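Myroilysin (Myroides profundi, PDB 5CZW) probably cleaves proteins as a zinc-dependent endopeptidase of the astacin family, activated by a cysteine-switch mechanism. Local coordinates at residues Glu115-Asp123 with Arg133-Ala142; Gly144-Pro152 with Tyr187-Tyr197. The protein carries 1 engineered substitution. One frame throughout, in Å; residues are numbered along the deposited sequence.

Contact 1 (Glu115-Asp123 with Arg133-Ala142); sequences ETMNFGWFD and RTVIHEFGHA. With ZN (zinc ion), chain B.
Met117, on the short strand 117-118, lies against Phe139 of the metzincin active-site helix, whose HExxH motif supplies His137 and His141 to the zinc ion. From CB the methionine runs extended, with CG anti to the backbone N (chi1 -177°) and the chain still straight at chi2. This brings SD over the Phe139 ring in a Met-aromatic contact, 3.4 Å from its CE1. The bend at chi3 (-62°) then swings CE almost onto the ring normal, 3.6 Å from the Phe139 centroid, a CH-pi contact, while also reaching CB of Ala142 at 3.7 Å. Two residues on from Met117, Phe119 runs past the side chain of Glu138 in the opposite direction, and its CE1 meets the methylene CG at 3.6 Å; the same glutamate also touches Cys23, the propeptide ligand of the zinc. No hydrogen bond joins the two segments, and the fit is almost wholly apolar. Glu130, one turn earlier on the helix, ties the polar fringe together, taking bonds from Trp121 NE1 and Thr134 OG1 and a salt bridge from Arg133. The methyl of Thr134 meets two rings, CG2 lying 3.6 Å from CZ of Phe122 and 3.7 Å from CD1 of Phe119.

Contact 2 (Gly144-Pro152 with Tyr187-Tyr197); sequences GMIHEHQHP and YSTTQTQYSAY. With ZN (zinc ion), chain B.
Gln193 and Glu148 hold the two loops together through an amide and a carboxylate, one oxygen of which accepts two bonds from Gln193. The glutamine starts with CG between its backbone N and carbonyl carbon (chi1 66°) and bends at chi2, which turns the amide back over residues 145-148. Its OE1 accepts from Ile146 N at 2.9 Å, in the carbonyl plane on a lone pair, and also takes a water bridging to Gly144 O. NE2 donates twice, to Ile146 O, approached from above the carbonyl plane, and to OE2 of Glu148. That OE2 is gripped on both lone pairs: the syn one receives Gln193 N at 2.8 Å in a nearly straight bond (175°), the anti one the amide. OE1 of Glu148 takes the Thr192 hydroxyl at 2.6 Å, and the carboxylate stacks over a face of Tyr194, their planes 14° apart. Replaced by an alanine, Gln193 would lose its amide, which is likely to leave Ile146 N and O without these partners and Glu148 OE2 without its anti-side donor. Farther along, His149 and Gln191 form a single antiparallel, hydrogen-bonded bridge. The imidazole of His149 receives the edge of Tyr187 on one face, a T-shaped pair with centroids 5.4 Å apart. Tyr187 OH, also bonded to Asp25, accepts from ND1 of His147 at 2.9 Å, close to the imidazole plane, which with the zinc bond limits the ring's rotation. NE2 binds zinc at 2.1 Å, making His147 the third histidine of the extended HExxHxxGxxH site characteristic of metzincins.

Overall arrangement
Both contacts include zinc ligands, yet the chemistry that joins their segments differs. Contact 1 is buried near the centre of the chain, where a sheet strand and the loop after it cover the active-site helix through sulfur, methyl and aromatic groups. Contact 2, whose centre is about 19 Å from that of contact 1, is partly exposed; it pairs two loops with no regular structure, and hydrogen bonds, a carboxylate and ordered waters do most of the joining. The chain passes directly from helix 128-143 into segment 144-152, and Gly140 O probably accepts from Met145 N at 2.9 Å. Contact 1 brings two zinc-binding histidines and contact 2 the third, while Cys23 completes the set.

Contact 1 (Glu115-Asp123 with Arg133-Ala142)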
# COMPACT_ATOMS: atom_id res chain seq x y z
N GLU A 115 -12.08 2.08 5.50
CA GLU A 115 -11.39 1.35 4.47
C GLU A 115 -10.25 0.54 4.97
O GLU A 115 -9.66 0.82 6.05
CB GLU A 115 -10.86 2.34 3.43
CG GLU A 115 -9.60 3.11 3.82
CD GLU A 115 -9.80 4.29 4.71
OE1 GLU A 115 -10.89 4.40 5.35
OE2 GLU A 115 -8.86 5.11 4.80
N THR A 116 -9.89 -0.52 4.21
CA THR A 116 -8.73 -1.31 4.55
C THR A 116 -7.51 -1.05 3.58
O THR A 116 -6.38 -1.53 3.84
CB THR A 116 -8.96 -2.82 4.58
OG1 THR A 116 -9.05 -3.30 3.22
CG2 THR A 116 -10.18 -3.12 5.40
N MET A 117 -7.81 -0.36 2.48
CA MET A 117 -6.82 -0.05 1.45
C MET A 117 -7.22 1.28 0.78
O MET A 117 -8.42 1.57 0.63
CB MET A 117 -6.87 -1.14 0.38
CG MET A 117 -5.82 -0.99 -0.73
SD MET A 117 -5.84 -2.35 -1.95
CE MET A 117 -5.44 -3.78 -0.96
N ASN A 118 -6.24 2.08 0.33
CA ASN A 118 -6.54 3.33 -0.41
C ASN A 118 -5.50 3.44 -1.55
O ASN A 118 -4.36 3.15 -1.39
CB ASN A 118 -6.42 4.52 0.48
CG ASN A 118 -6.92 5.80 -0.17
OD1 ASN A 118 -8.13 5.89 -0.48
ND2 ASN A 118 -6.02 6.74 -0.51
N PHE A 119 -5.99 3.94 -2.68
CA PHE A 119 -5.14 4.36 -3.78
C PHE A 119 -5.31 5.88 -3.88
O PHE A 119 -6.39 6.37 -4.16
CB PHE A 119 -5.62 3.67 -5.00
CG PHE A 119 -5.27 2.22 -5.02
CD1 PHE A 119 -3.94 1.84 -5.04
CD2 PHE A 119 -6.23 1.28 -4.85
CE1 PHE A 119 -3.65 0.47 -5.01
CE2 PHE A 119 -5.98 -0.07 -4.81
CZ PHE A 119 -4.67 -0.48 -4.88
N GLY A 120 -4.21 6.55 -3.63
CA GLY A 120 -4.26 8.00 -3.51
C GLY A 120 -4.01 8.85 -4.73
O GLY A 120 -4.06 10.09 -4.59
N TRP A 121 -3.63 8.24 -5.85
CA TRP A 121 -3.23 9.04 -7.03
C TRP A 121 -3.60 8.52 -8.40
O TRP A 121 -3.09 9.06 -9.43
CB TRP A 121 -1.73 9.30 -6.99
CG TRP A 121 -0.83 8.07 -6.95
CD1 TRP A 121 -0.53 7.26 -7.98
CD2 TRP A 121 -0.19 7.48 -5.80
NE1 TRP A 121 0.27 6.24 -7.58
CE2 TRP A 121 0.49 6.35 -6.23
CE3 TRP A 121 -0.14 7.82 -4.43
CZ2 TRP A 121 1.24 5.55 -5.36
CZ3 TRP A 121 0.63 7.07 -3.60
CH2 TRP A 121 1.30 5.96 -4.05
N PHE A 122 -4.49 7.58 -8.49
CA PHE A 122 -4.90 7.08 -9.78
C PHE A 122 -5.96 8.04 -10.39
O PHE A 122 -6.78 8.67 -9.70
CB PHE A 122 -5.46 5.69 -9.68
CG PHE A 122 -4.52 4.61 -9.25
CD1 PHE A 122 -3.17 4.65 -9.48
CD2 PHE A 122 -5.06 3.49 -8.65
CE1 PHE A 122 -2.36 3.60 -9.09
CE2 PHE A 122 -4.28 2.44 -8.36
CZ PHE A 122 -2.91 2.50 -8.63
N ASP A 123 -5.94 8.11 -11.72
CA ASP A 123 -7.01 8.79 -12.50
C ASP A 123 -6.99 8.15 -13.88
O ASP A 123 -6.32 7.15 -14.08
CB ASP A 123 -6.75 10.29 -12.59
CG ASP A 123 -5.42 10.65 -13.28
OD1 ASP A 123 -5.08 10.04 -14.36
OD2 ASP A 123 -4.66 11.50 -12.71
N ARG A 133 2.32 -1.32 -10.89
CA ARG A 133 3.19 -1.15 -9.75
C ARG A 133 2.43 -0.96 -8.43
O ARG A 133 2.69 -1.64 -7.44
CB ARG A 133 4.12 0.07 -9.98
CG ARG A 133 5.12 0.36 -8.84
CD ARG A 133 5.94 1.61 -9.12
NE ARG A 133 5.20 2.82 -8.91
CZ ARG A 133 5.23 3.58 -7.81
NH1 ARG A 133 5.97 3.28 -6.80
NH2 ARG A 133 4.49 4.64 -7.76
N THR A 134 1.53 -0.03 -8.45
CA THR A 134 0.93 0.41 -7.15
C THR A 134 -0.19 -0.61 -6.72
O THR A 134 -0.29 -0.96 -5.51
CB THR A 134 0.45 1.83 -7.25
OG1 THR A 134 1.62 2.68 -7.32
CG2 THR A 134 -0.43 2.24 -6.03
N VAL A 135 -0.94 -1.16 -7.69
CA VAL A 135 -1.99 -2.10 -7.33
C VAL A 135 -1.34 -3.40 -6.83
O VAL A 135 -1.68 -3.91 -5.74
CB VAL A 135 -2.98 -2.40 -8.46
CG1 VAL A 135 -3.93 -3.49 -8.08
CG2 VAL A 135 -3.70 -1.12 -8.81
N ILE A 136 -0.43 -3.98 -7.59
CA ILE A 136 0.20 -5.22 -7.15
C ILE A 136 0.88 -4.99 -5.81
O ILE A 136 0.75 -5.82 -4.94
CB ILE A 136 1.19 -5.77 -8.21
CG1 ILE A 136 0.41 -6.01 -9.51
CG2 ILE A 136 1.87 -7.04 -7.75
CD1 ILE A 136 1.18 -6.71 -10.58
N HIS A 137 1.56 -3.88 -5.65
CA HIS A 137 2.20 -3.58 -4.37
C HIS A 137 1.23 -3.57 -3.14
O HIS A 137 1.47 -4.22 -2.15
CB HIS A 137 2.91 -2.27 -4.52
CG HIS A 137 3.70 -1.86 -3.33
ND1 HIS A 137 5.04 -2.09 -3.27
CD2 HIS A 137 3.38 -1.16 -2.23
CE1 HIS A 137 5.51 -1.61 -2.17
NE2 HIS A 137 4.54 -0.98 -1.55
N GLU A 138 0.17 -2.82 -3.27
CA GLU A 138 -0.78 -2.75 -2.17
C GLU A 138 -1.43 -4.03 -1.90
O GLU A 138 -1.66 -4.38 -0.73
CB GLU A 138 -1.83 -1.61 -2.38
CG GLU A 138 -1.27 -0.16 -2.37
CD GLU A 138 -0.34 0.20 -1.20
OE1 GLU A 138 -0.41 -0.40 -0.13
OE2 GLU A 138 0.49 1.17 -1.43
N PHE A 139 -1.75 -4.81 -2.98
CA PHE A 139 -2.27 -6.17 -2.76
C PHE A 139 -1.28 -7.14 -2.15
O PHE A 139 -1.66 -8.10 -1.41
CB PHE A 139 -3.03 -6.68 -4.01
CG PHE A 139 -4.46 -6.18 -4.05
CD1 PHE A 139 -4.74 -4.93 -4.65
CD2 PHE A 139 -5.53 -6.82 -3.46
CE1 PHE A 139 -6.06 -4.39 -4.66
CE2 PHE A 139 -6.84 -6.30 -3.54
CZ PHE A 139 -7.08 -5.07 -4.13
N GLY A 140 0.02 -6.85 -2.34
CA GLY A 140 1.08 -7.59 -1.64
C GLY A 140 0.96 -7.37 -0.16
O GLY A 140 0.97 -8.32 0.63
N HIS A 141 0.83 -6.13 0.30
CA HIS A 141 0.55 -5.91 1.68
C HIS A 141 -0.73 -6.57 2.07
O HIS A 141 -0.77 -7.15 3.20
CB HIS A 141 0.36 -4.41 1.90
CG HIS A 141 1.58 -3.56 1.76
ND1 HIS A 141 2.78 -3.83 2.34
CD2 HIS A 141 1.74 -2.39 1.16
CE1 HIS A 141 3.67 -2.92 2.03
NE2 HIS A 141 3.00 -2.02 1.40
N ALA A 142 -1.78 -6.55 1.23
CA ALA A 142 -3.07 -7.21 1.60
C ALA A 142 -2.95 -8.75 1.85
O ALA A 142 -3.73 -9.34 2.63
CB ALA A 142 -4.19 -6.91 0.61
ZN ZN B . 3.99 -0.33 0.59

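Contact 2 (Gly144-Pro152 with Tyr187-Tyr197)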
# COMPACT_ATOMS: atom_id res chain seq x y z
N GLY A 144 -0.07 -9.96 3.12
CA GLY A 144 0.78 -9.98 4.26
C GLY A 144 2.22 -9.62 4.08
O GLY A 144 3.03 -9.70 5.04
N MET A 145 2.58 -9.18 2.90
CA MET A 145 3.96 -8.81 2.69
C MET A 145 4.29 -7.44 3.25
O MET A 145 3.48 -6.60 3.22
CB MET A 145 4.25 -8.84 1.21
CG MET A 145 4.32 -10.32 0.76
SD MET A 145 4.93 -10.57 -0.86
CE MET A 145 6.68 -10.42 -0.62
N ILE A 146 5.51 -7.30 3.75
CA ILE A 146 6.02 -6.03 4.22
C ILE A 146 6.92 -5.39 3.15
O ILE A 146 7.24 -6.01 2.14
CB ILE A 146 6.71 -6.24 5.59
CG1 ILE A 146 7.98 -7.07 5.38
CG2 ILE A 146 5.69 -6.75 6.60
CD1 ILE A 146 8.87 -7.16 6.64
N HIS A 147 7.34 -4.14 3.40
CA HIS A 147 8.27 -3.55 2.56
C HIS A 147 9.65 -4.22 2.50
O HIS A 147 10.24 -4.57 3.52
CB HIS A 147 8.50 -2.10 2.99
CG HIS A 147 7.38 -1.19 2.59
ND1 HIS A 147 6.83 -0.27 3.45
CD2 HIS A 147 6.59 -1.14 1.47
CE1 HIS A 147 5.82 0.34 2.87
NE2 HIS A 147 5.74 -0.10 1.66
N GLU A 148 10.18 -4.26 1.32
CA GLU A 148 11.65 -4.48 1.11
C GLU A 148 12.34 -3.15 1.06
O GLU A 148 11.93 -2.29 0.31
CB GLU A 148 11.89 -5.18 -0.23
CG GLU A 148 11.34 -6.62 -0.26
CD GLU A 148 12.14 -7.57 0.64
OE1 GLU A 148 13.44 -7.53 0.65
OE2 GLU A 148 11.48 -8.30 1.42
N HIS A 149 13.32 -2.93 1.93
CA HIS A 149 14.02 -1.63 1.95
C HIS A 149 15.50 -1.94 2.14
O HIS A 149 15.87 -2.51 3.12
CB HIS A 149 13.52 -0.81 3.08
CG HIS A 149 14.35 0.40 3.33
ND1 HIS A 149 14.39 1.45 2.44
CD2 HIS A 149 15.13 0.73 4.36
CE1 HIS A 149 15.22 2.37 2.91
NE2 HIS A 149 15.66 1.96 4.09
N GLN A 150 16.29 -1.60 1.14
CA GLN A 150 17.73 -1.77 1.17
C GLN A 150 18.19 -0.41 1.59
O GLN A 150 18.03 0.54 0.83
CB GLN A 150 18.21 -2.07 -0.28
CG GLN A 150 19.64 -2.56 -0.40
CD GLN A 150 19.77 -3.95 0.19
OE1 GLN A 150 20.75 -4.27 0.83
NE2 GLN A 150 18.70 -4.76 0.05
N HIS A 151 18.69 -0.31 2.81
CA HIS A 151 19.13 0.94 3.35
C HIS A 151 20.41 1.47 2.66
O HIS A 151 21.38 0.74 2.55
CB HIS A 151 19.35 0.85 4.87
CG HIS A 151 19.50 2.20 5.47
ND1 HIS A 151 18.44 3.08 5.53
CD2 HIS A 151 20.59 2.88 5.91
CE1 HIS A 151 18.86 4.24 5.99
NE2 HIS A 151 20.15 4.13 6.26
N PRO A 152 20.38 2.72 2.14
CA PRO A 152 21.61 3.09 1.43
C PRO A 152 22.75 3.42 2.40
O PRO A 152 22.49 3.92 3.51
CB PRO A 152 21.22 4.37 0.78
CG PRO A 152 20.18 4.98 1.64
CD PRO A 152 19.36 3.77 1.97
N TYR A 187 12.88 2.82 8.89
CA TYR A 187 13.61 2.89 7.60
C TYR A 187 15.06 3.44 7.73
O TYR A 187 15.57 4.05 6.79
CB TYR A 187 12.80 3.64 6.56
CG TYR A 187 11.52 2.90 6.35
CD1 TYR A 187 11.52 1.69 5.73
CD2 TYR A 187 10.33 3.41 6.78
CE1 TYR A 187 10.36 0.92 5.56
CE2 TYR A 187 9.15 2.67 6.59
CZ TYR A 187 9.17 1.49 5.93
OH TYR A 187 8.00 0.73 5.87
N SER A 188 15.67 3.26 8.89
CA SER A 188 17.08 3.62 9.08
C SER A 188 17.97 2.40 8.92
O SER A 188 19.21 2.47 9.03
CB SER A 188 17.30 4.22 10.44
OG SER A 188 17.11 3.21 11.41
N THR A 189 17.36 1.25 8.67
CA THR A 189 18.10 0.01 8.49
C THR A 189 17.34 -0.85 7.47
O THR A 189 16.17 -0.63 7.17
CB THR A 189 18.26 -0.72 9.85
OG1 THR A 189 19.08 0.07 10.73
CG2 THR A 189 18.88 -2.08 9.72
N THR A 190 18.06 -1.77 6.86
CA THR A 190 17.51 -2.66 5.86
C THR A 190 16.37 -3.50 6.47
O THR A 190 16.46 -3.96 7.61
CB THR A 190 18.64 -3.55 5.28
OG1 THR A 190 19.45 -2.76 4.40
CG2 THR A 190 18.06 -4.81 4.52
N GLN A 191 15.31 -3.68 5.69
CA GLN A 191 14.12 -4.41 6.06
C GLN A 191 13.82 -5.40 4.93
O GLN A 191 13.83 -5.03 3.78
CB GLN A 191 12.91 -3.47 6.17
CG GLN A 191 12.99 -2.36 7.18
CD GLN A 191 12.28 -2.75 8.46
OE1 GLN A 191 11.24 -3.49 8.40
NE2 GLN A 191 12.78 -2.24 9.63
N THR A 192 13.59 -6.67 5.26
CA THR A 192 13.36 -7.68 4.22
C THR A 192 12.64 -8.89 4.75
O THR A 192 12.81 -9.25 5.92
CB THR A 192 14.69 -8.21 3.64
OG1 THR A 192 14.45 -9.02 2.49
CG2 THR A 192 15.50 -9.02 4.71
N GLN A 193 11.92 -9.55 3.85
CA GLN A 193 11.35 -10.86 4.16
C GLN A 193 12.00 -11.97 3.37
O GLN A 193 11.60 -13.16 3.46
CB GLN A 193 9.82 -10.84 4.01
CG GLN A 193 9.31 -10.63 2.61
CD GLN A 193 8.27 -9.52 2.59
OE1 GLN A 193 7.20 -9.61 3.24
NE2 GLN A 193 8.56 -8.46 1.78
N TYR A 194 13.05 -11.62 2.67
CA TYR A 194 13.75 -12.54 1.81
C TYR A 194 15.17 -12.89 2.33
O TYR A 194 15.80 -12.15 3.11
CB TYR A 194 13.83 -11.97 0.42
CG TYR A 194 12.50 -11.68 -0.29
CD1 TYR A 194 11.35 -12.34 0.02
CD2 TYR A 194 12.43 -10.73 -1.28
CE1 TYR A 194 10.17 -12.09 -0.65
CE2 TYR A 194 11.25 -10.48 -1.98
CZ TYR A 194 10.13 -11.19 -1.69
OH TYR A 194 8.93 -10.92 -2.35
N SER A 195 15.64 -14.06 1.91
CA SER A 195 16.90 -14.55 2.42
C SER A 195 17.94 -13.67 1.76
O SER A 195 18.69 -12.96 2.44
CB SER A 195 17.08 -16.01 2.05
OG SER A 195 17.09 -16.12 0.65
N ALA A 196 17.94 -13.69 0.43
CA ALA A 196 18.71 -12.76 -0.37
C ALA A 196 17.84 -11.56 -0.70
O ALA A 196 16.62 -11.67 -0.81
CB ALA A 196 19.16 -13.44 -1.65
N TYR A 197 18.46 -10.40 -0.89
CA TYR A 197 17.68 -9.25 -1.29
C TYR A 197 17.45 -9.29 -2.77
O TYR A 197 18.22 -9.88 -3.53
CB TYR A 197 18.23 -7.91 -0.78
CG TYR A 197 19.32 -7.22 -1.57
CD1 TYR A 197 20.66 -7.58 -1.41
CD2 TYR A 197 19.02 -6.14 -2.40
CE1 TYR A 197 21.67 -6.92 -2.09
CE2 TYR A 197 20.03 -5.47 -3.09
CZ TYR A 197 21.34 -5.87 -2.93
OH TYR A 197 22.33 -5.21 -3.63
ZN ZN B . 3.99 -0.33 0.59
O HOH W 1 5.95 -11.16 5.13
O HOH W 2 9.78 -3.33 6.46